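Local coordinates for protein alcohol dehydrogenase (Aeropyrum pernix, PDB 1H2B) that probably oxidises alcohols with NAD+ as a zinc-dependent dehydrogenase, holding the dinucleotide in a Rossmann-type domain beside its metal site, at residues H104-D109 / E124-P129; A117-H122 / V309-E314; V44-A49 / M141-R146; L16-L21 / P74-H79. One frame throughout, in Å; residues are numbered along the deposited sequence.

Interaction 1: residues H104-D109 / E124-P129. With ZN (zinc ion), chain K.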
# COMPACT_ATOMS: atom_id res chain seq x y z
N HIS B 104 -25.03 -10.84 -2.20
CA HIS B 104 -24.45 -9.51 -2.14
C HIS B 104 -25.54 -8.48 -2.42
O HIS B 104 -26.38 -8.69 -3.29
CB HIS B 104 -23.36 -9.38 -3.19
CG HIS B 104 -22.55 -8.13 -3.04
ND1 HIS B 104 -23.01 -6.90 -3.47
CD2 HIS B 104 -21.38 -7.91 -2.40
CE1 HIS B 104 -22.13 -5.96 -3.12
NE2 HIS B 104 -21.13 -6.56 -2.48
N PRO B 105 -25.61 -7.40 -1.64
CA PRO B 105 -26.79 -6.53 -1.80
C PRO B 105 -26.84 -5.72 -3.07
O PRO B 105 -27.90 -5.16 -3.34
CB PRO B 105 -26.75 -5.64 -0.54
CG PRO B 105 -25.40 -5.83 0.07
CD PRO B 105 -24.75 -7.00 -0.52
N ALA B 106 -25.75 -5.59 -3.83
CA ALA B 106 -25.73 -4.81 -5.07
C ALA B 106 -26.00 -5.72 -6.26
O ALA B 106 -25.53 -6.85 -6.31
CB ALA B 106 -24.35 -4.19 -5.27
N VAL B 107 -26.82 -5.24 -7.19
CA VAL B 107 -27.03 -5.91 -8.45
C VAL B 107 -26.30 -5.07 -9.49
O VAL B 107 -26.67 -3.91 -9.74
CB VAL B 107 -28.56 -6.01 -8.74
CG1 VAL B 107 -28.77 -6.43 -10.22
CG2 VAL B 107 -29.21 -7.00 -7.81
N THR B 108 -25.25 -5.62 -10.10
CA THR B 108 -24.35 -4.86 -10.98
C THR B 108 -24.19 -5.51 -12.36
O THR B 108 -24.40 -6.69 -12.50
CB THR B 108 -22.94 -4.73 -10.33
OG1 THR B 108 -22.41 -6.03 -10.11
CG2 THR B 108 -23.03 -4.13 -8.92
N ASP B 109 -23.78 -4.71 -13.35
CA ASP B 109 -23.59 -5.17 -14.76
C ASP B 109 -22.32 -5.99 -15.05
O ASP B 109 -22.31 -6.86 -15.94
CB ASP B 109 -23.73 -4.00 -15.76
CG ASP B 109 -22.74 -2.84 -15.51
OD1 ASP B 109 -21.59 -3.08 -15.08
OD2 ASP B 109 -23.02 -1.64 -15.74
N GLU B 124 -21.54 1.67 -12.22
CA GLU B 124 -22.36 2.72 -12.82
C GLU B 124 -23.86 2.45 -12.83
O GLU B 124 -24.66 3.36 -12.63
CB GLU B 124 -21.89 2.97 -14.27
CG GLU B 124 -20.56 3.71 -14.36
CD GLU B 124 -20.70 5.04 -15.07
OE1 GLU B 124 -21.49 5.12 -16.06
OE2 GLU B 124 -20.04 6.02 -14.65
N ASN B 125 -24.24 1.21 -13.06
CA ASN B 125 -25.67 0.92 -13.24
C ASN B 125 -26.24 0.17 -12.05
O ASN B 125 -27.11 -0.69 -12.20
CB ASN B 125 -25.91 0.14 -14.54
CG ASN B 125 -25.66 0.98 -15.78
OD1 ASN B 125 -26.14 2.12 -15.91
ND2 ASN B 125 -24.89 0.42 -16.72
N LEU B 126 -25.75 0.52 -10.87
CA LEU B 126 -26.07 -0.21 -9.64
C LEU B 126 -27.55 -0.11 -9.25
O LEU B 126 -28.13 0.97 -9.22
CB LEU B 126 -25.23 0.38 -8.49
CG LEU B 126 -25.19 -0.39 -7.18
CD1 LEU B 126 -25.60 -1.80 -7.33
CD2 LEU B 126 -23.75 -0.38 -6.80
N GLU B 127 -28.13 -1.26 -8.93
CA GLU B 127 -29.47 -1.35 -8.32
C GLU B 127 -29.28 -2.11 -7.01
O GLU B 127 -28.30 -2.84 -6.87
CB GLU B 127 -30.36 -2.14 -9.27
CG GLU B 127 -30.55 -1.39 -10.59
CD GLU B 127 -31.72 -1.89 -11.43
OE1 GLU B 127 -31.48 -2.68 -12.37
OE2 GLU B 127 -32.87 -1.48 -11.15
N PHE B 128 -30.16 -1.88 -6.04
CA PHE B 128 -29.89 -2.37 -4.69
C PHE B 128 -31.21 -2.83 -4.12
O PHE B 128 -31.99 -2.00 -3.58
CB PHE B 128 -29.24 -1.22 -3.88
CG PHE B 128 -28.47 -1.63 -2.64
CD1 PHE B 128 -27.10 -1.37 -2.55
CD2 PHE B 128 -29.11 -2.12 -1.53
CE1 PHE B 128 -26.38 -1.71 -1.40
CE2 PHE B 128 -28.41 -2.45 -0.36
CZ PHE B 128 -27.03 -2.24 -0.30
N PRO B 129 -31.53 -4.13 -4.23
CA PRO B 129 -32.77 -4.66 -3.64
C PRO B 129 -32.97 -4.23 -2.17
O PRO B 129 -32.08 -4.31 -1.32
CB PRO B 129 -32.59 -6.16 -3.76
CG PRO B 129 -31.81 -6.29 -5.10
CD PRO B 129 -30.79 -5.17 -4.98
ZN ZN K . -20.67 -1.96 -13.22
O HOH W 1 -29.92 -5.99 -1.58

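Interaction 2: residues A117-H122 / V309-E314. With NAJ (nicotinamide-adenine-dinucleotide (acidic form)), chain I.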
# COMPACT_ATOMS: atom_id res chain seq x y z
N ALA B 117 -12.85 -3.38 -12.16
CA ALA B 117 -11.83 -3.29 -11.12
C ALA B 117 -12.25 -4.02 -9.85
O ALA B 117 -11.46 -4.10 -8.88
CB ALA B 117 -11.51 -1.84 -10.80
N GLY B 118 -13.49 -4.49 -9.81
CA GLY B 118 -13.92 -5.30 -8.68
C GLY B 118 -14.64 -4.55 -7.58
O GLY B 118 -14.86 -5.10 -6.51
N GLU B 119 -14.99 -3.30 -7.83
CA GLU B 119 -15.66 -2.50 -6.77
C GLU B 119 -17.17 -2.42 -7.00
O GLU B 119 -17.66 -1.46 -7.61
CB GLU B 119 -15.05 -1.10 -6.64
CG GLU B 119 -13.61 -1.12 -6.11
CD GLU B 119 -13.49 -1.43 -4.62
OE1 GLU B 119 -14.37 -2.09 -4.05
OE2 GLU B 119 -12.47 -1.03 -4.03
N ASP B 120 -17.89 -3.46 -6.55
CA ASP B 120 -19.31 -3.59 -6.85
C ASP B 120 -20.10 -2.37 -6.44
O ASP B 120 -21.03 -2.00 -7.15
CB ASP B 120 -19.92 -4.78 -6.12
CG ASP B 120 -19.27 -6.10 -6.49
OD1 ASP B 120 -18.06 -6.32 -6.16
OD2 ASP B 120 -19.95 -6.98 -7.09
N MET B 121 -19.73 -1.74 -5.32
CA MET B 121 -20.51 -0.59 -4.84
C MET B 121 -20.34 0.65 -5.68
O MET B 121 -21.05 1.64 -5.48
CB MET B 121 -20.26 -0.30 -3.35
CG MET B 121 -20.57 -1.46 -2.38
SD MET B 121 -22.26 -2.08 -2.59
CE MET B 121 -23.17 -0.63 -2.32
N HIS B 122 -19.43 0.60 -6.66
CA HIS B 122 -19.16 1.79 -7.46
C HIS B 122 -19.51 1.57 -8.92
O HIS B 122 -19.14 2.36 -9.81
CB HIS B 122 -17.74 2.27 -7.22
CG HIS B 122 -17.56 2.72 -5.81
ND1 HIS B 122 -18.15 3.85 -5.30
CD2 HIS B 122 -16.93 2.13 -4.76
CE1 HIS B 122 -17.89 3.95 -4.01
NE2 HIS B 122 -17.14 2.92 -3.66
N VAL B 309 -20.57 -0.62 2.47
CA VAL B 309 -20.87 -2.04 2.26
C VAL B 309 -19.57 -2.76 1.94
O VAL B 309 -18.65 -2.71 2.73
CB VAL B 309 -22.02 -2.21 1.23
CG1 VAL B 309 -22.60 -3.65 1.29
CG2 VAL B 309 -23.20 -1.26 1.50
N GLY B 310 -19.49 -3.50 0.82
CA GLY B 310 -18.20 -4.03 0.40
C GLY B 310 -18.36 -4.68 -0.93
O GLY B 310 -19.42 -4.63 -1.57
N ASN B 311 -17.26 -5.26 -1.42
CA ASN B 311 -17.32 -5.82 -2.76
C ASN B 311 -17.54 -7.35 -2.70
O ASN B 311 -17.65 -7.93 -1.62
CB ASN B 311 -16.11 -5.37 -3.58
CG ASN B 311 -14.80 -5.90 -3.04
OD1 ASN B 311 -14.72 -7.01 -2.52
ND2 ASN B 311 -13.73 -5.09 -3.17
N TYR B 312 -17.65 -7.96 -3.88
CA TYR B 312 -18.01 -9.38 -3.92
C TYR B 312 -16.93 -10.25 -3.32
O TYR B 312 -17.22 -11.20 -2.60
CB TYR B 312 -18.26 -9.76 -5.36
CG TYR B 312 -18.74 -11.18 -5.55
CD1 TYR B 312 -20.10 -11.50 -5.49
CD2 TYR B 312 -17.83 -12.17 -5.82
CE1 TYR B 312 -20.57 -12.78 -5.71
CE2 TYR B 312 -18.28 -13.51 -6.04
CZ TYR B 312 -19.64 -13.80 -5.98
OH TYR B 312 -20.08 -15.10 -6.20
N VAL B 313 -15.69 -9.90 -3.62
CA VAL B 313 -14.58 -10.68 -3.06
C VAL B 313 -14.57 -10.60 -1.52
O VAL B 313 -14.36 -11.60 -0.83
CB VAL B 313 -13.24 -10.28 -3.69
CG1 VAL B 313 -12.05 -10.82 -2.90
CG2 VAL B 313 -13.21 -10.78 -5.16
N GLU B 314 -14.83 -9.41 -1.00
CA GLU B 314 -14.91 -9.23 0.46
C GLU B 314 -16.04 -10.07 1.07
O GLU B 314 -15.86 -10.66 2.13
CB GLU B 314 -15.11 -7.74 0.78
CG GLU B 314 -13.79 -7.00 0.55
CD GLU B 314 -13.91 -5.48 0.53
OE1 GLU B 314 -15.01 -4.94 0.28
OE2 GLU B 314 -12.85 -4.84 0.74
PA NAJ I . -27.94 -0.81 15.32
O1A NAJ I . -29.17 -0.02 15.69
O2A NAJ I . -27.97 -2.34 15.38
O5B NAJ I . -26.70 -0.47 16.27
C5B NAJ I . -26.42 0.87 16.72
C4B NAJ I . -25.67 0.67 18.02
O4B NAJ I . -25.18 1.96 18.43
C3B NAJ I . -26.52 0.08 19.15
O3B NAJ I . -25.86 -1.02 19.80
C2B NAJ I . -26.66 1.32 20.03
O2B NAJ I . -26.92 1.03 21.41
C1B NAJ I . -25.33 2.05 19.84
N9A NAJ I . -25.35 3.47 20.19
C8A NAJ I . -26.38 4.42 20.10
N7A NAJ I . -25.92 5.63 20.52
C5A NAJ I . -24.61 5.47 20.88
C6A NAJ I . -23.66 6.32 21.37
N6A NAJ I . -23.90 7.61 21.64
N1A NAJ I . -22.39 5.84 21.57
C2A NAJ I . -22.06 4.51 21.36
N3A NAJ I . -23.02 3.67 20.91
C4A NAJ I . -24.27 4.15 20.68
O3 NAJ I . -27.51 -0.30 13.87
PN NAJ I . -26.81 -1.12 12.67
O1N NAJ I . -27.82 -1.78 11.85
O2N NAJ I . -25.67 -1.90 13.21
O5D NAJ I . -26.31 0.12 11.78
C5D NAJ I . -25.29 0.96 12.31
C4D NAJ I . -25.16 2.21 11.46
O4D NAJ I . -24.55 1.83 10.21
C3D NAJ I . -26.51 2.82 11.06
O3D NAJ I . -26.30 4.23 10.86
C2D NAJ I . -26.81 2.16 9.71
O2D NAJ I . -27.71 2.84 8.89
C1D NAJ I . -25.38 2.18 9.14
N1N NAJ I . -25.08 1.32 7.99
C2N NAJ I . -24.06 1.74 7.18
C3N NAJ I . -23.66 0.95 6.12
C7N NAJ I . -22.59 1.44 5.20
O7N NAJ I . -22.34 0.65 4.15
N7N NAJ I . -21.85 2.53 5.39
C4N NAJ I . -24.27 -0.32 5.84
C5N NAJ I . -25.20 -0.77 6.83
C6N NAJ I . -25.61 0.06 7.86
O HOH W 2 -14.65 -7.80 -5.79

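Interaction 3: residues V44-A49 / M141-R146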
# COMPACT_ATOMS: atom_id res chain seq x y z
N VAL B 44 -31.96 -14.39 -11.59
CA VAL B 44 -32.12 -15.35 -10.50
C VAL B 44 -33.28 -14.94 -9.61
O VAL B 44 -33.41 -13.78 -9.29
CB VAL B 44 -30.85 -15.43 -9.57
CG1 VAL B 44 -31.11 -16.31 -8.35
CG2 VAL B 44 -29.66 -15.95 -10.36
N ILE B 45 -34.14 -15.90 -9.27
CA ILE B 45 -35.11 -15.67 -8.19
C ILE B 45 -34.79 -16.59 -7.01
O ILE B 45 -34.56 -17.79 -7.17
CB ILE B 45 -36.57 -15.85 -8.67
CG1 ILE B 45 -36.90 -14.77 -9.69
CG2 ILE B 45 -37.55 -15.79 -7.46
CD1 ILE B 45 -38.18 -15.05 -10.49
N VAL B 46 -34.78 -16.00 -5.81
CA VAL B 46 -34.48 -16.72 -4.58
C VAL B 46 -35.72 -16.80 -3.73
O VAL B 46 -36.47 -15.82 -3.63
CB VAL B 46 -33.36 -15.96 -3.80
CG1 VAL B 46 -33.14 -16.53 -2.43
CG2 VAL B 46 -32.07 -15.97 -4.62
N ARG B 47 -35.94 -17.97 -3.16
CA ARG B 47 -36.86 -18.18 -2.03
C ARG B 47 -36.14 -17.77 -0.76
O ARG B 47 -35.15 -18.41 -0.33
CB ARG B 47 -37.35 -19.64 -2.00
CG ARG B 47 -38.21 -19.96 -0.81
CD ARG B 47 -38.76 -21.41 -0.82
NE ARG B 47 -37.74 -22.46 -0.92
CZ ARG B 47 -37.23 -23.12 0.12
NH1 ARG B 47 -37.58 -22.79 1.37
NH2 ARG B 47 -36.34 -24.10 -0.08
N ILE B 48 -36.59 -16.65 -0.17
CA ILE B 48 -35.93 -16.12 1.03
C ILE B 48 -36.06 -17.07 2.20
O ILE B 48 -37.17 -17.57 2.50
CB ILE B 48 -36.55 -14.77 1.35
CG1 ILE B 48 -36.30 -13.79 0.20
CG2 ILE B 48 -36.05 -14.22 2.75
CD1 ILE B 48 -34.77 -13.26 0.10
N ALA B 49 -34.93 -17.32 2.86
CA ALA B 49 -34.88 -18.09 4.12
C ALA B 49 -34.68 -17.17 5.33
O ALA B 49 -35.20 -17.42 6.41
CB ALA B 49 -33.78 -19.18 4.08
N MET B 141 -37.52 -13.17 -4.10
CA MET B 141 -36.87 -11.94 -4.53
C MET B 141 -36.00 -12.22 -5.74
O MET B 141 -35.32 -13.22 -5.78
CB MET B 141 -35.95 -11.40 -3.40
CG MET B 141 -35.44 -10.01 -3.72
SD MET B 141 -34.10 -9.51 -2.53
CE MET B 141 -32.67 -10.05 -3.54
N ARG B 142 -36.08 -11.34 -6.74
CA ARG B 142 -35.19 -11.39 -7.89
C ARG B 142 -33.87 -10.67 -7.66
O ARG B 142 -33.79 -9.64 -6.92
CB ARG B 142 -35.91 -10.94 -9.17
CG ARG B 142 -36.27 -9.46 -9.25
CD ARG B 142 -37.04 -9.10 -10.51
NE ARG B 142 -37.06 -7.65 -10.70
CZ ARG B 142 -37.34 -7.07 -11.87
NH1 ARG B 142 -37.66 -7.81 -12.94
NH2 ARG B 142 -37.34 -5.74 -11.98
N THR B 143 -32.82 -11.21 -8.29
CA THR B 143 -31.50 -10.64 -8.17
C THR B 143 -30.68 -11.05 -9.39
O THR B 143 -31.25 -11.68 -10.28
CB THR B 143 -30.86 -11.05 -6.82
OG1 THR B 143 -29.63 -10.36 -6.68
CG2 THR B 143 -30.51 -12.54 -6.77
N SER B 144 -29.37 -10.75 -9.38
CA SER B 144 -28.46 -11.13 -10.47
C SER B 144 -27.59 -12.29 -10.00
O SER B 144 -27.21 -12.40 -8.84
CB SER B 144 -27.54 -9.98 -10.84
OG SER B 144 -26.47 -10.45 -11.69
N HIS B 145 -27.26 -13.21 -10.93
CA HIS B 145 -26.35 -14.29 -10.58
C HIS B 145 -25.01 -13.73 -10.09
O HIS B 145 -24.34 -14.40 -9.30
CB HIS B 145 -26.11 -15.25 -11.79
CG HIS B 145 -25.24 -14.67 -12.85
ND1 HIS B 145 -25.73 -13.90 -13.88
CD2 HIS B 145 -23.89 -14.70 -13.02
CE1 HIS B 145 -24.73 -13.48 -14.64
NE2 HIS B 145 -23.61 -13.97 -14.15
N ARG B 146 -24.67 -12.51 -10.53
CA ARG B 146 -23.42 -11.87 -10.10
C ARG B 146 -23.44 -11.54 -8.60
O ARG B 146 -22.38 -11.31 -8.01
CB ARG B 146 -23.11 -10.59 -10.88
CG ARG B 146 -22.70 -10.90 -12.31
CD ARG B 146 -22.29 -9.65 -13.06
NE ARG B 146 -20.84 -9.51 -12.94
CZ ARG B 146 -20.23 -8.61 -12.18
NH1 ARG B 146 -20.92 -7.72 -11.49
NH2 ARG B 146 -18.91 -8.58 -12.14

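Interaction 4: residues L16-L21 / P74-H79. With ZN (zinc ion), chain J; OCA (octanoic acid (caprylic acid)), chain H.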
# COMPACT_ATOMS: atom_id res chain seq x y z
N LEU B 16 -45.96 -14.84 -1.91
CA LEU B 16 -46.36 -13.50 -2.44
C LEU B 16 -46.78 -12.51 -1.34
O LEU B 16 -47.37 -11.47 -1.65
CB LEU B 16 -47.45 -13.63 -3.51
CG LEU B 16 -47.58 -14.91 -4.37
CD1 LEU B 16 -48.90 -14.87 -5.18
CD2 LEU B 16 -46.39 -15.16 -5.31
N LYS B 17 -46.50 -12.82 -0.08
CA LYS B 17 -46.52 -11.79 0.98
C LYS B 17 -45.25 -10.95 0.91
O LYS B 17 -44.16 -11.50 0.65
CB LYS B 17 -46.62 -12.43 2.37
CG LYS B 17 -48.03 -12.90 2.74
CD LYS B 17 -49.05 -11.74 2.71
CE LYS B 17 -50.46 -12.22 3.09
NZ LYS B 17 -51.52 -11.37 2.47
N ALA B 18 -45.37 -9.65 1.16
CA ALA B 18 -44.20 -8.76 1.23
C ALA B 18 -44.41 -7.60 2.21
O ALA B 18 -45.52 -7.15 2.40
CB ALA B 18 -43.88 -8.22 -0.15
N ALA B 19 -43.33 -7.07 2.79
CA ALA B 19 -43.41 -5.87 3.64
C ALA B 19 -42.95 -4.67 2.83
O ALA B 19 -41.78 -4.59 2.40
CB ALA B 19 -42.55 -6.04 4.89
N ARG B 20 -43.88 -3.73 2.56
CA ARG B 20 -43.61 -2.67 1.60
C ARG B 20 -43.78 -1.28 2.14
O ARG B 20 -44.68 -1.03 2.94
CB ARG B 20 -44.48 -2.82 0.36
CG ARG B 20 -44.56 -4.26 -0.12
CD ARG B 20 -45.18 -4.36 -1.47
NE ARG B 20 -44.20 -4.19 -2.54
CZ ARG B 20 -44.50 -3.83 -3.77
NH1 ARG B 20 -45.77 -3.55 -4.13
NH2 ARG B 20 -43.54 -3.73 -4.66
N LEU B 21 -42.89 -0.41 1.71
CA LEU B 21 -42.92 1.00 2.03
C LEU B 21 -43.82 1.70 1.02
O LEU B 21 -43.48 1.77 -0.15
CB LEU B 21 -41.50 1.59 1.97
CG LEU B 21 -41.25 3.00 2.52
CD1 LEU B 21 -39.76 3.18 2.65
CD2 LEU B 21 -41.82 4.10 1.63
N PRO B 74 -44.96 2.12 -4.17
CA PRO B 74 -44.31 1.32 -3.11
C PRO B 74 -43.22 0.37 -3.58
O PRO B 74 -43.15 -0.01 -4.76
CB PRO B 74 -45.47 0.48 -2.57
CG PRO B 74 -46.37 0.30 -3.76
CD PRO B 74 -46.29 1.57 -4.53
N TYR B 75 -42.38 -0.04 -2.62
CA TYR B 75 -41.41 -1.11 -2.85
C TYR B 75 -41.13 -1.89 -1.59
O TYR B 75 -41.31 -1.40 -0.47
CB TYR B 75 -40.10 -0.60 -3.46
CG TYR B 75 -39.20 0.26 -2.58
CD1 TYR B 75 -37.99 -0.23 -2.09
CD2 TYR B 75 -39.54 1.58 -2.29
CE1 TYR B 75 -37.13 0.58 -1.34
CE2 TYR B 75 -38.70 2.38 -1.55
CZ TYR B 75 -37.50 1.88 -1.07
OH TYR B 75 -36.67 2.73 -0.34
N THR B 76 -40.68 -3.12 -1.78
CA THR B 76 -40.44 -4.04 -0.70
C THR B 76 -39.04 -3.80 -0.14
O THR B 76 -38.07 -3.69 -0.90
CB THR B 76 -40.50 -5.44 -1.27
OG1 THR B 76 -41.83 -5.65 -1.76
CG2 THR B 76 -40.31 -6.50 -0.21
N LEU B 77 -38.95 -3.72 1.18
CA LEU B 77 -37.62 -3.48 1.78
C LEU B 77 -36.92 -4.83 1.98
O LEU B 77 -37.50 -5.91 1.75
CB LEU B 77 -37.74 -2.74 3.12
CG LEU B 77 -38.24 -1.28 3.12
CD1 LEU B 77 -37.70 -0.51 4.36
CD2 LEU B 77 -38.15 -0.50 1.84
N GLY B 78 -35.67 -4.75 2.43
CA GLY B 78 -34.90 -5.92 2.91
C GLY B 78 -33.67 -6.13 2.03
O GLY B 78 -33.81 -6.62 0.90
N HIS B 79 -32.48 -5.82 2.54
CA HIS B 79 -31.27 -5.91 1.71
C HIS B 79 -30.18 -6.79 2.32
O HIS B 79 -29.00 -6.72 1.90
CB HIS B 79 -30.69 -4.50 1.44
CG HIS B 79 -30.41 -3.73 2.69
ND1 HIS B 79 -31.37 -2.98 3.33
CD2 HIS B 79 -29.26 -3.55 3.39
CE1 HIS B 79 -30.83 -2.41 4.40
NE2 HIS B 79 -29.56 -2.76 4.47
ZN ZN J . -28.09 -2.17 5.80
C1 OCA H . -26.91 -0.35 3.83
C2 OCA H . -26.69 1.07 3.30
C3 OCA H . -26.19 1.05 1.85
C4 OCA H . -26.30 2.37 1.11
C5 OCA H . -25.96 2.16 -0.36
C6 OCA H . -25.83 3.49 -1.10
C7 OCA H . -25.38 3.34 -2.55
C8 OCA H . -25.29 4.72 -3.18
O1 OCA H . -27.49 -0.53 4.94
O2 OCA H . -26.50 -1.34 3.18

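Interaction 1: residues H104-D109 / E124-P129
The F128 ring takes the P105 carbonyl O over one face, 3.6 Å above the plane and offset toward the rim, while its CZ meets P105 CB at 3.4 Å. F128 CG is anti to the backbone N (chi1 -160°), which carries the ring alongside P105, both side chains pointing the same way. The H104 ring carries P105 CD over one face and has A106 CA in plane at its edge; its ND1 accepts from A106 N. Between these loops V107 and E127 form a single antiparallel hydrogen-bonded pair, V107 N to E127 O being 2.8 Å and nearly straight at 173°. L126 CD1 presses on A106 CB at 3.4 Å, tighter than usual carbon contact. Farther along, D109 splits its carboxylate: OD1 binds the zinc ion at 2.4 Å, with C112 and C115 as further ligands, and also accepts from T111 N, while OD2 accepts from N125 ND2 at 2.9 Å, a second-shell bond likely to steady the carboxylate. F128 also lines the octanoic acid pocket, and an alanine here would probably leave P105 CB without its ring partner and open a gap in the pocket wall. V107 and P129 pack against strand 140-143, and H104 and P105 against helix 166-181.

Interaction 2: residues A117-H122 / V309-E314
D120 OD1 takes Y312 N at 2.8 Å from well above its carboxylate plane, an unusual approach, in the first turn of helix 312-323. That helix start is doubly secured, because N311 and E314 form a capping box: E314 N donates to N311 OD1 at 2.8 Å, nearly along the C=O axis, and N311 N donates to E314 OE1. N311 CG stands between its backbone N and carbonyl carbon (chi1 65°), which points OD1 back into the helix and turns ND2 to E119 OE1 at 3.2 Å, within its own amide plane but again above the carboxylate. With alanine in place of N311, E314 N would probably lose its cap and E119 OE1 this donor. R175 forms salt bridges with both E119 OE1 and E314 OE1. G118, in a Schellman motif, lays its O 3.2 Å from N311 CB; a water lies between G118 O and V313 N, accepting from the latter. M121 bends at chi2 and chi3, bringing SD within 3.8 Å of V309 CB, the two side chains crossing at about a right angle. V309 N in turn donates to the nicotinamide O7N at 2.8 Å, which ties this contact to the cofactor. The loop after helix 113-116 thus meets the start of helix 312-323, with helix 166-181 alongside V309, N311 and E314, and D120 reaching R116 of a neighbouring subunit.

Interaction 3: residues V44-A49 / M141-R146
V44 O is approached by two groups of the opposite strand: T143 N donates at 2.8 Å, nearly along the carbonyl direction, and R142 CA makes a CA-H...O contact at 3.3 Å. This is an antiparallel beta pairing in the GroES-like domain, joining strands 44-52 and 140-143. V44 with T143 and V46 with M141 are hydrogen-bonded pairs, and I45 with R142 between them is a non-hydrogen-bonded pair with CA atoms 4.3 Å apart. V46 N to M141 O is the straightest of the four backbone bonds at 176°. The segment axes lie 143° apart.

V44, V46, M141 and T143 share one face, turned to strand 100-103, where L103 touches the last three. T143 OG1 is anti to the backbone N (chi1 -174°), which puts CG2 between N and the carbonyl carbon, alongside V44 CB at 4.0 Å. On the other face the I45 and R142 side chains meet at an oblique angle, I45 CG1 touching R142 CB at 4.0 Å; R142 NH1 is hydrogen-bonded to R37 O and salt-bridged to E39, and F42 adds a cation-pi contact. Past the strand, S144 OG accepts from R146 N in an ST turn, and V44 CG2 touches H145 CB at 3.9 Å.

Interaction 4: residues L16-L21 / P74-H79
L21, R20 and T76 bury the most surface where strand 17-21 meets strand 75-76, an edge strand of a three-stranded antiparallel sheet. R20 faces T76 as a non-hydrogen-bonded pair, and L21 faces Y75 as a hydrogen-bonded one, with L21 N donating to Y75 O at 2.9 Å. L77 N prolongs the pairing by donating to A19 O.

R20 bends at chi3 (86°), bringing the guanidinium to P74 and T76. NE donates to T76 OG1 at 2.9 Å, the oxygen lying at the guanidinium edge, 18° out of its plane. P74 O lies over one face, and NH2 goes on to a salt bridge with D134, which also accepts from T76 N and so ties both strands to one carboxylate. T76 turns its hydroxyl beside the backbone N to meet R20, while CG2 packs on A18 CB at 4.0 Å. On the other face L21 CB meets L77 CD2 at 4.0 Å, and L21 CD1 approaches the Y75 ring obliquely.

Past this pairing the chain runs through G78 to a zinc site completed by C54, D168 and bound octanoic acid: H79 NE2 holds the zinc ion at 2.1 Å, and the acid's O1 binds it at 1.9 Å.

How the interactions relate
All four contacts are largely buried, but they serve different places. Interactions 3 and 4 are strand pairings governed by backbone bonds, one in a mixed sheet, the other in a small three-stranded sheet; they do not touch, although their nearest atoms are about 4 Å apart. Interaction 1 is central, touching each of the others: V107 packs on T143 of interaction 3, F128 on M121 of interaction 2 and on H79 of interaction 4. Its pairing is a single bridge between loops. Interaction 2 relies on side-chain carboxylates and helix capping, and spans the longest separation, 187 residues. Interactions 1 and 4 each supply a ligand to a different zinc ion, whereas interaction 2 reaches the cofactor.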